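Local coordinates for protein putative metal-dependent phosphoesterase (Bifidobacterium adolescentis, PDB 3O0F) that binds three metal ions and adenosine monophosphate in a PHP-domain active site and hydrolyses phosphoesters, probably acting on nucleotides or nucleic acid ends, at residues T143-A155 with T161-K173. Residues are numbered along the deposited sequence; the frame is centred on the assembly and turned at random.
Sequences TIGRPHIADALVA and TRSDAFADAVSAK. With AMP (adenosine monophosphate), chain B; EDO (1,2-ethanediol), chain H.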
ATOM      1  N   THR A 143      -9.261  -6.946  -1.456  1.00 17.21           N
ATOM      2  CA  THR A 143      -8.190  -7.611  -0.698  1.00 15.89           C
ATOM      3  C   THR A 143      -8.405  -7.422   0.799  1.00 18.96           C
ATOM      4  O   THR A 143      -8.285  -6.309   1.317  1.00 18.95           O
ATOM      5  CB  THR A 143      -6.829  -7.002  -1.028  1.00 14.19           C
ATOM      6  OG1 THR A 143      -6.564  -7.118  -2.430  1.00 16.33           O
ATOM      7  CG2 THR A 143      -5.707  -7.689  -0.223  1.00 13.91           C
ATOM      8  N   ILE A 144      -8.678  -8.526   1.501  1.00 20.61           N
ATOM      9  CA  ILE A 144      -9.098  -8.482   2.894  1.00 18.97           C
ATOM     10  C   ILE A 144      -7.902  -8.494   3.852  1.00 22.35           C
ATOM     11  O   ILE A 144      -6.847  -9.046   3.557  1.00 25.16           O
ATOM     12  CB  ILE A 144      -9.944  -9.708   3.208  1.00 20.64           C
ATOM     13  CG1 ILE A 144     -10.858  -9.464   4.423  1.00 25.71           C
ATOM     14  CG2 ILE A 144      -9.019 -10.918   3.449  1.00 23.08           C
ATOM     15  CD1 ILE A 144     -11.959 -10.541   4.610  1.00 31.95           C
ATOM     16  N   GLY A 145      -8.081  -7.929   5.035  1.00 21.91           N
ATOM     17  CA  GLY A 145      -7.061  -8.039   6.058  1.00 22.32           C
ATOM     18  C   GLY A 145      -7.589  -7.553   7.386  1.00 21.69           C
ATOM     19  O   GLY A 145      -8.799  -7.477   7.593  1.00 17.85           O
ATOM     20  N   ARG A 146      -6.671  -7.216   8.291  1.00 22.64           N
ATOM     21  CA  ARG A 146      -7.065  -6.721   9.626  1.00 21.62           C
ATOM     22  C   ARG A 146      -7.936  -5.466   9.638  1.00 17.94           C
ATOM     23  O   ARG A 146      -8.795  -5.344  10.518  1.00 26.12           O
ATOM     24  CB  ARG A 146      -5.841  -6.574  10.538  1.00 22.24           C
ATOM     25  CG  ARG A 146      -5.307  -7.933  11.025  1.00 25.23           C
ATOM     26  CD  ARG A 146      -3.817  -7.896  11.186  1.00 36.24           C
ATOM     27  NE  ARG A 146      -3.389  -6.992  12.222  1.00 37.10           N
ATOM     28  CZ  ARG A 146      -2.307  -6.219  12.195  1.00 39.22           C
ATOM     29  NH1 ARG A 146      -1.508  -6.157  11.148  1.00 39.31           N
ATOM     30  NH2 ARG A 146      -2.049  -5.450  13.242  1.00 43.65           N
ATOM     31  N   PRO A 147      -7.740  -4.517   8.702  1.00 18.18           N
ATOM     32  CA  PRO A 147      -8.633  -3.356   8.750  1.00 15.79           C
ATOM     33  C   PRO A 147     -10.125  -3.654   8.685  1.00 17.24           C
ATOM     34  O   PRO A 147     -10.893  -2.938   9.302  1.00 15.60           O
ATOM     35  CB  PRO A 147      -8.215  -2.545   7.522  1.00 17.25           C
ATOM     36  CG  PRO A 147      -6.790  -2.820   7.393  1.00 21.55           C
ATOM     37  CD  PRO A 147      -6.666  -4.303   7.706  1.00 16.54           C
ATOM     38  N   HIS A 148     -10.513  -4.686   7.941  1.00 16.80           N
ATOM     39  CA  HIS A 148     -11.885  -5.101   7.841  1.00 18.33           C
ATOM     40  C   HIS A 148     -12.396  -5.733   9.131  1.00 19.51           C
ATOM     41  O   HIS A 148     -13.550  -5.557   9.467  1.00 20.75           O
ATOM     42  CB  HIS A 148     -12.084  -6.044   6.641  1.00 19.55           C
ATOM     43  CG  HIS A 148     -11.605  -5.447   5.356  1.00 16.27           C
ATOM     44  ND1 HIS A 148     -10.340  -5.668   4.867  1.00 14.21           N
ATOM     45  CD2 HIS A 148     -12.188  -4.572   4.509  1.00 18.40           C
ATOM     46  CE1 HIS A 148     -10.161  -4.951   3.773  1.00 14.68           C
ATOM     47  NE2 HIS A 148     -11.285  -4.301   3.518  1.00 16.68           N
ATOM     48  N   ILE A 149     -11.536  -6.458   9.839  1.00 18.98           N
ATOM     49  CA  ILE A 149     -11.835  -6.891  11.194  1.00 18.74           C
ATOM     50  C   ILE A 149     -12.013  -5.678  12.114  1.00 18.92           C
ATOM     51  O   ILE A 149     -12.993  -5.595  12.851  1.00 19.09           O
ATOM     52  CB  ILE A 149     -10.735  -7.793  11.822  1.00 18.26           C
ATOM     53  CG1 ILE A 149     -10.415  -9.009  10.948  1.00 16.66           C
ATOM     54  CG2 ILE A 149     -11.179  -8.266  13.232  1.00 19.26           C
ATOM     55  CD1 ILE A 149      -9.392  -9.981  11.582  1.00 19.47           C
ATOM     56  N   ALA A 150     -11.060  -4.749  12.100  1.00 21.17           N
ATOM     57  CA  ALA A 150     -11.177  -3.542  12.939  1.00 20.53           C
ATOM     58  C   ALA A 150     -12.486  -2.835  12.658  1.00 23.62           C
ATOM     59  O   ALA A 150     -13.214  -2.497  13.584  1.00 22.72           O
ATOM     60  CB  ALA A 150      -9.988  -2.596  12.714  1.00 21.23           C
ATOM     61  N   ASP A 151     -12.801  -2.627  11.371  1.00 23.38           N
ATOM     62  CA  ASP A 151     -14.068  -2.011  10.987  1.00 25.62           C
ATOM     63  C   ASP A 151     -15.294  -2.753  11.539  1.00 27.15           C
ATOM     64  O   ASP A 151     -16.250  -2.116  11.982  1.00 22.89           O
ATOM     65  CB  ASP A 151     -14.193  -1.910   9.457  1.00 22.66           C
ATOM     66  CG  ASP A 151     -13.197  -0.897   8.839  1.00 37.49           C
ATOM     67  OD1 ASP A 151     -12.627  -0.051   9.605  1.00 29.33           O
ATOM     68  OD2 ASP A 151     -12.978  -0.958   7.579  1.00 32.64           O
ATOM     69  N   ALA A 152     -15.288  -4.086  11.477  1.00 27.36           N
ATOM     70  CA  ALA A 152     -16.418  -4.849  12.000  1.00 28.93           C
ATOM     71  C   ALA A 152     -16.559  -4.620  13.519  1.00 28.95           C
ATOM     72  O   ALA A 152     -17.688  -4.539  14.033  1.00 30.09           O
ATOM     73  CB  ALA A 152     -16.289  -6.323  11.670  1.00 26.39           C
ATOM     74  N   LEU A 153     -15.428  -4.469  14.213  1.00 27.79           N
ATOM     75  CA  LEU A 153     -15.423  -4.267  15.673  1.00 28.43           C
ATOM     76  C   LEU A 153     -15.883  -2.867  16.011  1.00 28.87           C
ATOM     77  O   LEU A 153     -16.427  -2.650  17.088  1.00 32.85           O
ATOM     78  CB  LEU A 153     -14.037  -4.531  16.314  1.00 26.77           C
ATOM     79  CG  LEU A 153     -13.598  -5.997  16.375  1.00 27.53           C
ATOM     80  CD1 LEU A 153     -12.085  -6.108  16.500  1.00 14.77           C
ATOM     81  CD2 LEU A 153     -14.312  -6.778  17.464  1.00 23.13           C
ATOM     82  N   VAL A 154     -15.685  -1.920  15.101  1.00 29.81           N
ATOM     83  CA  VAL A 154     -16.239  -0.558  15.270  1.00 30.87           C
ATOM     84  C   VAL A 154     -17.745  -0.579  14.966  1.00 32.58           C
ATOM     85  O   VAL A 154     -18.527  -0.047  15.746  1.00 37.94           O
ATOM     86  CB  VAL A 154     -15.487   0.488  14.405  1.00 30.84           C
ATOM     87  CG1 VAL A 154     -16.201   1.858  14.460  1.00 34.56           C
ATOM     88  CG2 VAL A 154     -14.020   0.580  14.842  1.00 24.04           C
ATOM     89  N   ALA A 155     -18.169  -1.237  13.879  1.00 32.71           N
ATOM     90  CA  ALA A 155     -19.620  -1.381  13.583  1.00 34.98           C
ATOM     91  C   ALA A 155     -20.409  -2.091  14.696  1.00 37.20           C
ATOM     92  O   ALA A 155     -21.618  -1.858  14.860  1.00 37.60           O
ATOM     93  CB  ALA A 155     -19.842  -2.096  12.271  1.00 34.64           C
ATOM     94  N   THR A 161     -12.854   4.001  17.006  1.00 37.41           N
ATOM     95  CA  THR A 161     -12.186   4.185  15.714  1.00 35.18           C
ATOM     96  C   THR A 161     -11.504   2.886  15.265  1.00 35.09           C
ATOM     97  O   THR A 161     -11.232   1.991  16.065  1.00 34.57           O
ATOM     98  CB  THR A 161     -11.149   5.350  15.808  1.00 34.67           C
ATOM     99  OG1 THR A 161     -10.767   5.789  14.502  1.00 44.63           O
ATOM    100  CG2 THR A 161      -9.915   4.953  16.524  1.00 30.48           C
ATOM    101  N   ARG A 162     -11.226   2.778  13.974  1.00 33.49           N
ATOM    102  CA  ARG A 162     -10.432   1.656  13.473  1.00 33.14           C
ATOM    103  C   ARG A 162      -9.052   1.603  14.110  1.00 29.98           C
ATOM    104  O   ARG A 162      -8.570   0.530  14.487  1.00 28.25           O
ATOM    105  CB  ARG A 162     -10.321   1.756  11.959  1.00 34.23           C
ATOM    106  CG  ARG A 162      -9.683   0.599  11.305  1.00 32.54           C
ATOM    107  CD  ARG A 162      -9.202   0.992   9.916  1.00 29.64           C
ATOM    108  NE  ARG A 162     -10.222   0.904   8.878  1.00 21.99           N
ATOM    109  CZ  ARG A 162      -9.943   0.948   7.571  1.00 17.53           C
ATOM    110  NH1 ARG A 162      -8.684   1.088   7.157  1.00 19.11           N
ATOM    111  NH2 ARG A 162     -10.895   0.821   6.675  1.00 21.21           N
ATOM    112  N   SER A 163      -8.419   2.759  14.245  1.00 31.27           N
ATOM    113  CA  SER A 163      -7.119   2.877  14.960  1.00 32.87           C
ATOM    114  C   SER A 163      -7.133   2.408  16.447  1.00 35.08           C
ATOM    115  O   SER A 163      -6.124   1.913  16.954  1.00 36.58           O
ATOM    116  CB  SER A 163      -6.615   4.327  14.872  1.00 32.31           C
ATOM    117  OG  SER A 163      -6.582   4.771  13.520  1.00 29.73           O
ATOM    118  N   ASP A 164      -8.269   2.561  17.131  1.00 36.66           N
ATOM    119  CA  ASP A 164      -8.437   2.033  18.504  1.00 38.25           C
ATOM    120  C   ASP A 164      -8.336   0.526  18.509  1.00 37.54           C
ATOM    121  O   ASP A 164      -7.693  -0.065  19.392  1.00 37.36           O
ATOM    122  CB  ASP A 164      -9.812   2.391  19.099  1.00 39.59           C
ATOM    123  CG  ASP A 164      -9.974   3.885  19.406  1.00 42.90           C
ATOM    124  OD1 ASP A 164      -8.970   4.598  19.566  1.00 37.35           O
ATOM    125  OD2 ASP A 164     -11.128   4.343  19.493  1.00 51.83           O
ATOM    126  N   ALA A 165      -8.982  -0.103  17.530  1.00 34.06           N
ATOM    127  CA  ALA A 165      -8.990  -1.555  17.446  1.00 33.28           C
ATOM    128  C   ALA A 165      -7.582  -2.067  17.309  1.00 31.76           C
ATOM    129  O   ALA A 165      -7.173  -3.009  18.009  1.00 30.92           O
ATOM    130  CB  ALA A 165      -9.882  -2.038  16.280  1.00 31.84           C
ATOM    131  N   PHE A 166      -6.822  -1.419  16.427  1.00 34.87           N
ATOM    132  CA  PHE A 166      -5.407  -1.773  16.172  1.00 34.54           C
ATOM    133  C   PHE A 166      -4.501  -1.584  17.402  1.00 37.53           C
ATOM    134  O   PHE A 166      -3.523  -2.322  17.584  1.00 37.24           O
ATOM    135  CB  PHE A 166      -4.867  -0.972  14.977  1.00 33.07           C
ATOM    136  CG  PHE A 166      -5.106  -1.639  13.663  1.00 27.82           C
ATOM    137  CD1 PHE A 166      -4.261  -2.668  13.237  1.00 36.06           C
ATOM    138  CD2 PHE A 166      -6.168  -1.271  12.855  1.00 35.83           C
ATOM    139  CE1 PHE A 166      -4.459  -3.293  12.032  1.00 27.56           C
ATOM    140  CE2 PHE A 166      -6.382  -1.897  11.649  1.00 34.19           C
ATOM    141  CZ  PHE A 166      -5.534  -2.913  11.232  1.00 33.08           C
ATOM    142  N   ALA A 167      -4.834  -0.603  18.244  1.00 41.21           N
ATOM    143  CA  ALA A 167      -4.160  -0.428  19.541  1.00 44.07           C
ATOM    144  C   ALA A 167      -4.440  -1.584  20.535  1.00 46.13           C
ATOM    145  O   ALA A 167      -3.759  -1.700  21.558  1.00 52.17           O
ATOM    146  CB  ALA A 167      -4.555   0.932  20.174  1.00 42.15           C
ATOM    147  N   ASP A 168      -5.423  -2.439  20.247  1.00 45.07           N
ATOM    148  CA  ASP A 168      -5.852  -3.473  21.193  1.00 43.34           C
ATOM    149  C   ASP A 168      -6.015  -4.860  20.522  1.00 40.53           C
ATOM    150  O   ASP A 168      -5.013  -5.472  20.128  1.00 39.71           O
ATOM    151  CB  ASP A 168      -7.128  -2.993  21.913  1.00 44.99           C
ATOM    152  CG  ASP A 168      -7.539  -3.895  23.103  1.00 46.50           C
ATOM    153  OD1 ASP A 168      -6.795  -4.820  23.493  1.00 56.43           O
ATOM    154  OD2 ASP A 168      -8.636  -3.682  23.652  1.00 48.71           O
ATOM    155  N   ALA A 169      -7.256  -5.337  20.376  1.00 37.82           N
ATOM    156  CA  ALA A 169      -7.533  -6.715  19.967  1.00 37.69           C
ATOM    157  C   ALA A 169      -6.918  -7.076  18.621  1.00 35.53           C
ATOM    158  O   ALA A 169      -6.503  -8.199  18.441  1.00 34.55           O
ATOM    159  CB  ALA A 169      -9.032  -6.962  19.919  1.00 38.63           C
ATOM    160  N   VAL A 170      -6.855  -6.110  17.702  1.00 33.54           N
ATOM    161  CA  VAL A 170      -6.391  -6.340  16.330  1.00 33.59           C
ATOM    162  C   VAL A 170      -4.888  -6.032  16.190  1.00 34.69           C
ATOM    163  O   VAL A 170      -4.312  -6.248  15.144  1.00 33.06           O
ATOM    164  CB  VAL A 170      -7.205  -5.477  15.339  1.00 34.24           C
ATOM    165  CG1 VAL A 170      -6.890  -5.854  13.921  1.00 28.51           C
ATOM    166  CG2 VAL A 170      -8.702  -5.621  15.622  1.00 32.55           C
ATOM    167  N   SER A 171      -4.267  -5.532  17.263  1.00 35.48           N
ATOM    168  CA  SER A 171      -2.826  -5.305  17.326  1.00 33.82           C
ATOM    169  C   SER A 171      -2.028  -6.552  16.987  1.00 33.72           C
ATOM    170  O   SER A 171      -2.445  -7.660  17.308  1.00 33.35           O
ATOM    171  CB  SER A 171      -2.430  -4.873  18.747  1.00 35.22           C
ATOM    172  OG  SER A 171      -1.048  -4.580  18.788  1.00 44.42           O
ATOM    173  N   ALA A 172      -0.857  -6.359  16.378  1.00 34.42           N
ATOM    174  CA  ALA A 172       0.077  -7.449  16.102  1.00 37.84           C
ATOM    175  C   ALA A 172       0.633  -8.120  17.370  1.00 40.20           C
ATOM    176  O   ALA A 172       1.007  -9.287  17.347  1.00 39.38           O
ATOM    177  CB  ALA A 172       1.223  -6.950  15.193  1.00 38.72           C
ATOM    178  N   LYS A 173       0.633  -7.395  18.487  1.00 44.99           N
ATOM    179  CA  LYS A 173       1.041  -7.954  19.785  1.00 46.92           C
ATOM    180  C   LYS A 173       0.008  -8.924  20.387  1.00 49.10           C
ATOM    181  O   LYS A 173       0.355  -9.756  21.235  1.00 49.59           O
ATOM    182  CB  LYS A 173       1.295  -6.826  20.788  1.00 48.38           C
ATOM    183  CG  LYS A 173       0.064  -5.917  21.035  1.00 57.27           C
ATOM    184  CD  LYS A 173      -0.258  -5.680  22.525  1.00 61.22           C
ATOM    185  CE  LYS A 173      -1.581  -4.900  22.718  1.00 59.71           C
ATOM    186  NZ  LYS A 173      -2.768  -5.802  22.614  1.00 61.05           N
TER
HETATM  187  P   AMP B 301      -2.742  -6.885   7.627  1.00 24.64           P
HETATM  188  O1P AMP B 301      -1.895  -6.723   6.418  1.00 19.33           O
HETATM  189  O2P AMP B 301      -4.000  -7.631   7.265  1.00 21.47           O
HETATM  190  O3P AMP B 301      -2.014  -7.443   8.852  1.00 24.68           O
HETATM  191  O5' AMP B 301      -3.227  -5.411   8.039  1.00 23.07           O
HETATM  192  C5' AMP B 301      -2.296  -4.470   8.513  1.00 30.01           C
HETATM  193  C4' AMP B 301      -2.524  -3.208   7.739  1.00 33.63           C
HETATM  194  O4' AMP B 301      -3.683  -2.468   8.211  1.00 33.11           O
HETATM  195  C3' AMP B 301      -1.316  -2.284   7.846  1.00 34.80           C
HETATM  196  O3' AMP B 301      -0.626  -2.293   6.603  1.00 30.94           O
HETATM  197  C2' AMP B 301      -2.042  -0.964   8.037  1.00 41.02           C
HETATM  198  O2' AMP B 301      -1.395   0.305   8.136  1.00 45.31           O
HETATM  199  C1' AMP B 301      -3.514  -1.148   7.696  1.00 27.50           C
HETATM  200  N9  AMP B 301      -4.386  -0.141   8.327  1.00 31.89           N
HETATM  201  C8  AMP B 301      -5.435   0.432   7.730  1.00 29.98           C
HETATM  202  N7  AMP B 301      -6.034   1.301   8.571  1.00 24.62           N
HETATM  203  C5  AMP B 301      -5.360   1.288   9.732  1.00 25.10           C
HETATM  204  C6  AMP B 301      -5.462   1.973  11.032  1.00 24.00           C
HETATM  205  N6  AMP B 301      -6.446   2.897  11.282  1.00 27.19           N
HETATM  206  N1  AMP B 301      -4.555   1.635  11.970  1.00 28.19           N
HETATM  207  C2  AMP B 301      -3.577   0.733  11.775  1.00 24.76           C
HETATM  208  N3  AMP B 301      -3.423   0.081  10.614  1.00 26.14           N
HETATM  209  C4  AMP B 301      -4.265   0.323   9.572  1.00 31.79           C
HETATM  210  C1  EDO H 307      -5.044  -4.406   4.421  1.00 35.61           C
HETATM  211  O1  EDO H 307      -4.036  -5.367   4.741  1.00 50.87           O
HETATM  212  C2  EDO H 307      -6.278  -5.100   3.857  1.00 26.36           C
HETATM  213  O2  EDO H 307      -6.059  -5.290   2.450  1.00 26.30           O
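R146 is bent at chi2 and chi3, which sets its guanidinium beside the carbonyl of V170. R162 leaves its helix with CG anti to the backbone N (chi1 -173°) and runs across A150 to D151. R146 grips V170 O side-on. NE (3.2 Å) and NH2 (3.1 Å) both donate to that one oxygen, in the guanidinium plane. R146 NH1 donates to AMP O3P at 2.7 Å, and its backbone N to O2P. F166 CE1 lies over one guanidinium face, toward its rim, and the F166 ring turns its edge to NH2. A lysine in place of R146 would probably lose the paired grip on V170 O, leaving the segment around V170 less firmly tied to the phosphate site. R162 and D151 form a two-pronged salt bridge, NE to OD1 at 2.7 Å and NH2 to OD2 at 2.9 Å, their planes 43° apart. P147 CB lies over one face of the R162 guanidinium, toward its rim. R162 NH1 donates to D25 O. F166 lays one ring face on the adenine, while S163 OG accepts from AMP N6. Together the segments wall the AMP pocket, R146 at the phosphate and R162, S163 and F166 at the adenine. Between the helices, A150 CB meets A165 CB at 3.6 Å. Helices 146-155 and 162-166 cross at 111°, their axes 8.4 Å apart. I149 packs on helix 97-124, and H148 on helix 129-133.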